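Local coordinates for HemO (Neisseria meningitidis, PDB 1J77), which binds heme and probably acts as a heme oxygenase, cleaving the porphyrin ring oxidatively, at residues 52-60 with 107-118. Numbering follows the deposited sequence.
With HEM (protoporphyrin IX containing Fe), chain B.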
ATOM      1  N   PHE A  52       2.834  -1.085  -7.039  1.00 14.86           N
ATOM      2  CA  PHE A  52       1.801  -0.393  -6.277  1.00 16.16           C
ATOM      3  C   PHE A  52       2.235   1.025  -5.886  1.00 15.36           C
ATOM      4  O   PHE A  52       1.467   2.000  -6.005  1.00 15.45           O
ATOM      5  CB  PHE A  52       1.372  -1.183  -5.038  1.00 16.35           C
ATOM      6  CG  PHE A  52       0.278  -0.485  -4.266  1.00 17.55           C
ATOM      7  CD1 PHE A  52      -1.030  -0.498  -4.726  1.00 19.04           C
ATOM      8  CD2 PHE A  52       0.560   0.165  -3.114  1.00 20.68           C
ATOM      9  CE1 PHE A  52      -2.032   0.171  -4.021  1.00 21.39           C
ATOM     10  CE2 PHE A  52      -0.462   0.816  -2.424  1.00 23.31           C
ATOM     11  CZ  PHE A  52      -1.702   0.801  -2.889  1.00 20.93           C
ATOM     12  N   HIS A  53       3.434   1.146  -5.347  1.00 16.06           N
ATOM     13  CA  HIS A  53       3.891   2.469  -4.899  1.00 16.26           C
ATOM     14  C   HIS A  53       4.162   3.399  -6.085  1.00 16.50           C
ATOM     15  O   HIS A  53       3.947   4.600  -5.988  1.00 17.72           O
ATOM     16  CB  HIS A  53       5.079   2.318  -3.953  1.00 17.46           C
ATOM     17  CG  HIS A  53       4.630   1.964  -2.579  1.00 19.02           C
ATOM     18  ND1 HIS A  53       4.622   0.676  -2.056  1.00 22.46           N
ATOM     19  CD2 HIS A  53       4.027   2.744  -1.659  1.00 20.44           C
ATOM     20  CE1 HIS A  53       4.114   0.712  -0.839  1.00 21.88           C
ATOM     21  NE2 HIS A  53       3.732   1.950  -0.580  1.00 23.61           N
ATOM     22  N   LYS A  54       4.579   2.882  -7.222  1.00 17.39           N
ATOM     23  CA  LYS A  54       4.657   3.747  -8.402  1.00 16.96           C
ATOM     24  C   LYS A  54       3.280   4.299  -8.787  1.00 17.29           C
ATOM     25  O   LYS A  54       3.133   5.479  -9.133  1.00 17.22           O
ATOM     26  CB  LYS A  54       5.296   2.991  -9.574  1.00 17.80           C
ATOM     27  CG  LYS A  54       5.271   3.748 -10.925  1.00 19.72           C
ATOM     28  CD  LYS A  54       6.033   5.002 -10.928  1.00 23.08           C
ATOM     29  CE  LYS A  54       5.869   5.754 -12.279  1.00 24.20           C
ATOM     30  NZ  LYS A  54       6.927   6.781 -12.441  1.00 27.14           N
ATOM     31  N   ALA A  55       2.269   3.460  -8.759  1.00 17.67           N
ATOM     32  CA  ALA A  55       0.915   3.793  -9.136  1.00 15.37           C
ATOM     33  C   ALA A  55       0.309   4.919  -8.304  1.00 16.70           C
ATOM     34  O   ALA A  55      -0.690   5.510  -8.733  1.00 18.45           O
ATOM     35  CB  ALA A  55       0.021   2.554  -9.057  1.00 17.16           C
ATOM     36  N   VAL A  56       0.825   5.129  -7.098  1.00 16.18           N
ATOM     37  CA  VAL A  56       0.285   6.192  -6.275  1.00 17.05           C
ATOM     38  C   VAL A  56       1.189   7.389  -6.174  1.00 16.99           C
ATOM     39  O   VAL A  56       0.843   8.374  -5.517  1.00 17.61           O
ATOM     40  CB  VAL A  56      -0.127   5.713  -4.865  1.00 17.81           C
ATOM     41  CG1 VAL A  56      -1.280   4.696  -4.899  1.00 18.25           C
ATOM     42  CG2 VAL A  56       1.087   5.216  -4.062  1.00 17.31           C
ATOM     43  N   ASP A  57       2.318   7.359  -6.863  1.00 17.29           N
ATOM     44  CA  ASP A  57       3.337   8.389  -6.782  1.00 18.43           C
ATOM     45  C   ASP A  57       2.835   9.783  -7.130  1.00 17.74           C
ATOM     46  O   ASP A  57       3.167  10.718  -6.447  1.00 19.92           O
ATOM     47  CB  ASP A  57       4.548   8.019  -7.640  1.00 18.72           C
ATOM     48  CG  ASP A  57       5.764   8.748  -7.196  1.00 23.11           C
ATOM     49  OD1 ASP A  57       6.374   9.499  -8.011  1.00 24.49           O
ATOM     50  OD2 ASP A  57       6.112   8.658  -6.000  1.00 24.87           O
ATOM     51  N   HIS A  58       2.036   9.852  -8.183  1.00 17.30           N
ATOM     52  CA  HIS A  58       1.497  11.141  -8.655  1.00 18.38           C
ATOM     53  C   HIS A  58       0.429  11.682  -7.683  1.00 18.56           C
ATOM     54  O   HIS A  58       0.115  12.904  -7.681  1.00 20.09           O
ATOM     55  CB  HIS A  58       0.912  10.959 -10.058  1.00 18.30           C
ATOM     56  CG  HIS A  58      -0.344  10.140 -10.095  1.00 18.90           C
ATOM     57  ND1 HIS A  58      -0.366   8.799  -9.747  1.00 18.21           N
ATOM     58  CD2 HIS A  58      -1.637  10.476 -10.349  1.00 20.10           C
ATOM     59  CE1 HIS A  58      -1.609   8.344  -9.839  1.00 17.60           C
ATOM     60  NE2 HIS A  58      -2.405   9.345 -10.174  1.00 19.59           N
ATOM     61  N   ILE A  59      -0.170  10.807  -6.876  1.00 18.70           N
ATOM     62  CA  ILE A  59      -1.158  11.244  -5.898  1.00 19.07           C
ATOM     63  C   ILE A  59      -0.438  11.872  -4.700  1.00 19.58           C
ATOM     64  O   ILE A  59      -0.875  12.891  -4.181  1.00 19.10           O
ATOM     65  CB  ILE A  59      -2.055  10.065  -5.471  1.00 18.32           C
ATOM     66  CG1 ILE A  59      -2.731   9.450  -6.698  1.00 19.75           C
ATOM     67  CG2 ILE A  59      -3.102  10.547  -4.403  1.00 19.91           C
ATOM     68  CD1 ILE A  59      -3.579   8.222  -6.393  1.00 20.25           C
ATOM     69  N   TYR A  60       0.675  11.285  -4.278  1.00 20.48           N
ATOM     70  CA  TYR A  60       1.466  11.832  -3.165  1.00 20.90           C
ATOM     71  C   TYR A  60       2.018  13.198  -3.514  1.00 21.69           C
ATOM     72  O   TYR A  60       2.184  14.041  -2.635  1.00 23.31           O
ATOM     73  CB  TYR A  60       2.616  10.907  -2.694  1.00 21.05           C
ATOM     74  CG  TYR A  60       2.151   9.827  -1.692  1.00 18.82           C
ATOM     75  CD1 TYR A  60       1.926   8.510  -2.087  1.00 19.57           C
ATOM     76  CD2 TYR A  60       1.987  10.122  -0.354  1.00 19.76           C
ATOM     77  CE1 TYR A  60       1.502   7.550  -1.191  1.00 18.97           C
ATOM     78  CE2 TYR A  60       1.566   9.182   0.548  1.00 20.35           C
ATOM     79  CZ  TYR A  60       1.317   7.886   0.130  1.00 18.82           C
ATOM     80  OH  TYR A  60       0.903   6.957   1.076  1.00 21.50           O
ATOM     81  N   ALA A 107      -8.966   9.099  -6.260  1.00 20.60           N
ATOM     82  CA  ALA A 107      -7.539   9.098  -5.904  1.00 20.76           C
ATOM     83  C   ALA A 107      -7.333   9.209  -4.404  1.00 20.22           C
ATOM     84  O   ALA A 107      -6.355   8.723  -3.870  1.00 20.61           O
ATOM     85  CB  ALA A 107      -6.739  10.201  -6.681  1.00 20.41           C
ATOM     86  N   ILE A 108      -8.267   9.850  -3.700  1.00 19.40           N
ATOM     87  CA  ILE A 108      -8.193   9.933  -2.239  1.00 19.00           C
ATOM     88  C   ILE A 108      -8.269   8.530  -1.608  1.00 19.11           C
ATOM     89  O   ILE A 108      -7.567   8.270  -0.656  1.00 18.95           O
ATOM     90  CB  ILE A 108      -9.279  10.893  -1.693  1.00 20.95           C
ATOM     91  CG1 ILE A 108      -9.100  12.283  -2.299  1.00 23.13           C
ATOM     92  CG2 ILE A 108      -9.157  10.971  -0.184  1.00 20.42           C
ATOM     93  CD1 ILE A 108     -10.309  13.185  -2.104  1.00 27.02           C
ATOM     94  N   GLY A 109      -9.112   7.680  -2.163  1.00 17.43           N
ATOM     95  CA  GLY A 109      -9.157   6.263  -1.782  1.00 17.15           C
ATOM     96  C   GLY A 109      -7.856   5.491  -1.986  1.00 17.63           C
ATOM     97  O   GLY A 109      -7.486   4.691  -1.125  1.00 17.58           O
ATOM     98  N   TRP A 110      -7.176   5.708  -3.102  1.00 17.56           N
ATOM     99  CA  TRP A 110      -5.857   5.118  -3.331  1.00 16.93           C
ATOM    100  C   TRP A 110      -4.865   5.603  -2.320  1.00 16.28           C
ATOM    101  O   TRP A 110      -4.011   4.854  -1.832  1.00 16.66           O
ATOM    102  CB  TRP A 110      -5.316   5.372  -4.755  1.00 16.67           C
ATOM    103  CG  TRP A 110      -6.020   4.618  -5.808  1.00 17.67           C
ATOM    104  CD1 TRP A 110      -7.297   4.760  -6.234  1.00 17.55           C
ATOM    105  CD2 TRP A 110      -5.452   3.585  -6.605  1.00 16.57           C
ATOM    106  NE1 TRP A 110      -7.569   3.835  -7.200  1.00 17.80           N
ATOM    107  CE2 TRP A 110      -6.436   3.129  -7.483  1.00 18.23           C
ATOM    108  CE3 TRP A 110      -4.192   3.009  -6.671  1.00 17.29           C
ATOM    109  CZ2 TRP A 110      -6.207   2.096  -8.428  1.00 19.22           C
ATOM    110  CZ3 TRP A 110      -3.970   1.996  -7.602  1.00 15.45           C
ATOM    111  CH2 TRP A 110      -4.980   1.545  -8.444  1.00 17.47           C
ATOM    112  N   LEU A 111      -4.919   6.899  -2.014  1.00 16.21           N
ATOM    113  CA  LEU A 111      -4.059   7.422  -1.010  1.00 16.21           C
ATOM    114  C   LEU A 111      -4.270   6.796   0.400  1.00 17.83           C
ATOM    115  O   LEU A 111      -3.296   6.502   1.086  1.00 16.86           O
ATOM    116  CB  LEU A 111      -4.196   8.964  -0.966  1.00 17.00           C
ATOM    117  CG  LEU A 111      -3.304   9.643   0.057  1.00 18.60           C
ATOM    118  CD1 LEU A 111      -1.879   9.427  -0.136  1.00 21.27           C
ATOM    119  CD2 LEU A 111      -3.624  11.149   0.103  1.00 19.52           C
ATOM    120  N   TYR A 112      -5.517   6.665   0.803  1.00 17.41           N
ATOM    121  CA  TYR A 112      -5.884   5.951   2.041  1.00 17.98           C
ATOM    122  C   TYR A 112      -5.264   4.535   2.042  1.00 17.82           C
ATOM    123  O   TYR A 112      -4.569   4.152   3.004  1.00 17.67           O
ATOM    124  CB  TYR A 112      -7.414   5.890   2.166  1.00 18.82           C
ATOM    125  CG  TYR A 112      -7.872   4.858   3.179  1.00 20.57           C
ATOM    126  CD1 TYR A 112      -7.801   5.115   4.554  1.00 22.10           C
ATOM    127  CD2 TYR A 112      -8.328   3.636   2.746  1.00 19.71           C
ATOM    128  CE1 TYR A 112      -8.179   4.143   5.469  1.00 22.49           C
ATOM    129  CE2 TYR A 112      -8.689   2.634   3.655  1.00 20.34           C
ATOM    130  CZ  TYR A 112      -8.620   2.895   5.023  1.00 21.07           C
ATOM    131  OH  TYR A 112      -9.005   1.884   5.934  1.00 23.39           O
ATOM    132  N   CYS A 113      -5.414   3.808   0.951  1.00 17.31           N
ATOM    133  CA  CYS A 113      -4.924   2.413   0.851  1.00 17.85           C
ATOM    134  C   CYS A 113      -3.418   2.401   0.999  1.00 17.68           C
ATOM    135  O   CYS A 113      -2.871   1.658   1.800  1.00 18.52           O
ATOM    136  CB  CYS A 113      -5.345   1.882  -0.480  1.00 17.36           C
ATOM    137  SG  CYS A 113      -4.957   0.204  -0.774  1.00 20.74           S
ATOM    138  N   ALA A 114      -2.708   3.244   0.232  1.00 17.17           N
ATOM    139  CA  ALA A 114      -1.283   3.236   0.362  1.00 17.72           C
ATOM    140  C   ALA A 114      -0.764   3.689   1.719  1.00 18.98           C
ATOM    141  O   ALA A 114       0.219   3.147   2.232  1.00 19.22           O
ATOM    142  CB  ALA A 114      -0.616   4.094  -0.773  1.00 18.57           C
ATOM    143  N   GLU A 115      -1.400   4.723   2.288  1.00 18.32           N
ATOM    144  CA  GLU A 115      -0.890   5.242   3.519  1.00 19.42           C
ATOM    145  C   GLU A 115      -1.210   4.276   4.681  1.00 19.08           C
ATOM    146  O   GLU A 115      -0.359   4.065   5.570  1.00 20.28           O
ATOM    147  CB  GLU A 115      -1.342   6.688   3.736  1.00 20.46           C
ATOM    148  CG  GLU A 115      -0.540   7.393   4.837  1.00 24.31           C
ATOM    149  CD  GLU A 115       0.946   7.383   4.640  1.00 25.32           C
ATOM    150  OE1 GLU A 115       1.441   7.595   3.510  1.00 26.00           O
ATOM    151  OE2 GLU A 115       1.670   7.193   5.629  1.00 27.20           O
ATOM    152  N   GLY A 116      -2.386   3.682   4.659  1.00 19.36           N
ATOM    153  CA  GLY A 116      -2.693   2.670   5.637  1.00 19.64           C
ATOM    154  C   GLY A 116      -1.792   1.450   5.577  1.00 20.59           C
ATOM    155  O   GLY A 116      -1.542   0.838   6.610  1.00 22.42           O
ATOM    156  N   SER A 117      -1.239   1.125   4.426  1.00 20.49           N
ATOM    157  CA  SER A 117      -0.350  -0.003   4.303  1.00 21.73           C
ATOM    158  C   SER A 117       0.931   0.166   5.121  1.00 23.42           C
ATOM    159  O   SER A 117       1.552  -0.824   5.533  1.00 23.73           O
ATOM    160  CB  SER A 117      -0.037  -0.250   2.829  1.00 21.15           C
ATOM    161  OG  SER A 117       0.988   0.609   2.316  1.00 21.75           O
ATOM    162  N   ASN A 118       1.322   1.408   5.372  1.00 24.86           N
ATOM    163  CA  ASN A 118       2.516   1.682   6.151  1.00 28.04           C
ATOM    164  C   ASN A 118       2.146   1.506   7.608  1.00 28.86           C
ATOM    165  O   ASN A 118       2.937   0.973   8.404  1.00 28.92           O
ATOM    166  CB  ASN A 118       3.020   3.100   5.860  1.00 28.46           C
ATOM    167  CG  ASN A 118       3.434   3.293   4.383  1.00 30.37           C
ATOM    168  OD1 ASN A 118       4.042   2.403   3.762  1.00 31.45           O
ATOM    169  ND2 ASN A 118       3.105   4.471   3.817  1.00 28.87           N
TER
HETATM  170  CHA HEM B 300      -4.066  -1.636   8.511  1.00 21.93           C
HETATM  171  CHB HEM B 300      -1.898  -5.965   8.591  1.00 21.71           C
HETATM  172  CHC HEM B 300      -1.016  -5.593   3.807  1.00 20.05           C
HETATM  173  CHD HEM B 300      -3.624  -1.476   3.665  1.00 19.34           C
HETATM  174  C1A HEM B 300      -3.472  -2.791   8.959  1.00 22.53           C
HETATM  175  C2A HEM B 300      -3.294  -3.188  10.374  1.00 24.44           C
HETATM  176  C3A HEM B 300      -2.698  -4.379  10.360  1.00 23.29           C
HETATM  177  C4A HEM B 300      -2.483  -4.796   8.982  1.00 21.84           C
HETATM  178  CMA HEM B 300      -2.305  -5.204  11.611  1.00 26.04           C
HETATM  179  CAA HEM B 300      -3.642  -2.397  11.668  0.70 25.13           C
HETATM  180  CBA HEM B 300      -2.391  -1.651  12.132  0.70 27.00           C
HETATM  181  CGA HEM B 300      -2.677  -0.734  13.306  0.70 26.47           C
HETATM  182  O1A HEM B 300      -3.877  -0.393  13.520  0.70 28.59           O
HETATM  183  O2A HEM B 300      -1.697  -0.374  14.025  0.70 28.76           O
HETATM  184  C1B HEM B 300      -1.458  -6.254   7.308  1.00 21.71           C
HETATM  185  C2B HEM B 300      -0.703  -7.418   6.936  1.00 21.95           C
HETATM  186  C3B HEM B 300      -0.479  -7.346   5.593  1.00 19.45           C
HETATM  187  C4B HEM B 300      -1.036  -6.078   5.124  1.00 20.33           C
HETATM  188  CMB HEM B 300      -0.293  -8.493   7.975  1.00 24.03           C
HETATM  189  CAB HEM B 300       0.322  -8.310   4.715  1.00 20.92           C
HETATM  190  CBB HEM B 300       0.321  -9.619   4.941  1.00 22.12           C
HETATM  191  C1C HEM B 300      -1.594  -4.427   3.381  1.00 17.87           C
HETATM  192  C2C HEM B 300      -1.498  -3.867   2.034  1.00 19.32           C
HETATM  193  C3C HEM B 300      -2.269  -2.770   1.992  1.00 19.45           C
HETATM  194  C4C HEM B 300      -2.792  -2.509   3.305  1.00 19.35           C
HETATM  195  CMC HEM B 300      -0.755  -4.555   0.879  1.00 21.90           C
HETATM  196  CAC HEM B 300      -2.535  -1.841   0.815  1.00 21.90           C
HETATM  197  CBC HEM B 300      -2.321  -2.270  -0.425  1.00 25.59           C
HETATM  198  C1D HEM B 300      -3.965  -1.189   4.949  1.00 19.10           C
HETATM  199  C2D HEM B 300      -4.755  -0.036   5.294  1.00 18.06           C
HETATM  200  C3D HEM B 300      -4.921  -0.082   6.780  1.00 20.10           C
HETATM  201  C4D HEM B 300      -4.192  -1.258   7.189  1.00 21.03           C
HETATM  202  CMD HEM B 300      -5.312   0.995   4.309  1.00 18.84           C
HETATM  203  CAD HEM B 300      -5.615   0.926   7.697  1.00 22.64           C
HETATM  204  CBD HEM B 300      -6.897   0.403   8.273  1.00 22.18           C
HETATM  205  CGD HEM B 300      -7.475   1.571   9.040  1.00 25.59           C
HETATM  206  O1D HEM B 300      -8.196   2.382   8.409  1.00 23.73           O
HETATM  207  O2D HEM B 300      -7.267   1.649  10.291  1.00 28.65           O
HETATM  208  NA  HEM B 300      -2.956  -3.786   8.163  1.00 20.91           N
HETATM  209  NB  HEM B 300      -1.677  -5.483   6.177  1.00 20.54           N
HETATM  210  NC  HEM B 300      -2.366  -3.562   4.100  1.00 17.75           N
HETATM  211  ND  HEM B 300      -3.632  -1.928   6.093  1.00 20.32           N
HETATM  212 FE   HEM B 300      -2.761  -3.733   6.131  1.00 19.42          FE
HETATM  213  O   HOH W   1       2.832   4.954   0.787  1.00 27.82           O
HETATM  214  O   HOH W   2      -1.100  -2.731   6.355  1.00 31.79           O
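Tyr60 reaches Glu115 across the crossing of segments 52-60 and 107-118, and its ring shows how one side chain can serve apolar and polar packing together. Its OH donates to Glu115 OE1 over 2.6 Å, meeting that oxygen on its anti side, somewhat out of the carboxylate plane, with ring and carboxylate planes 80° apart. Leu111 CD1 lies over one face of the same ring in a CH-pi contact, 3.7 Å from the Tyr60 centroid. With Leu111 CG anti to the backbone N (chi1 -179°), the leucine branch is carried over that face. The hydroxyl also accepts a hydrogen bond from a water, which in turn accepts from Asn118 ND2, so this buried oxygen is held by two bonds.

Where the segments cross, Ala114 CB is met by Phe52 CE2, 3.7 Å away, and by Val56 CG2. The other Val56 branch, CG1, meets the edge of the Trp110 indole, 3.8 Å from CE3. Ile59 crosses Trp110 at about a right angle, its CD1 touching both Trp110 CB and Ala107 CB, while Ile59 CG2 packs on Leu111 CB.

On the heme side, Cys113 SG makes an oblique sulfur-aromatic contact with Phe52, and a heme vinyl carbon, CBC, lies over one face of that ring. Beyond this, Gly116 C comes within 3.3 Å of heme C2D, consistent with the close approach of the distal helix in heme oxygenases, and Tyr112 OH donates to propionate O1D.

The pair thus joins helix 39-60 to the heme-lining helix 104-119; the axes of the two segments approach to 9.7 Å at a crossing angle of -123°. Helix 167-192 packs on Trp110 and Cys113, helix 78-87 touches His53, and helix 11-32, which carries the axial His23, meets Tyr112.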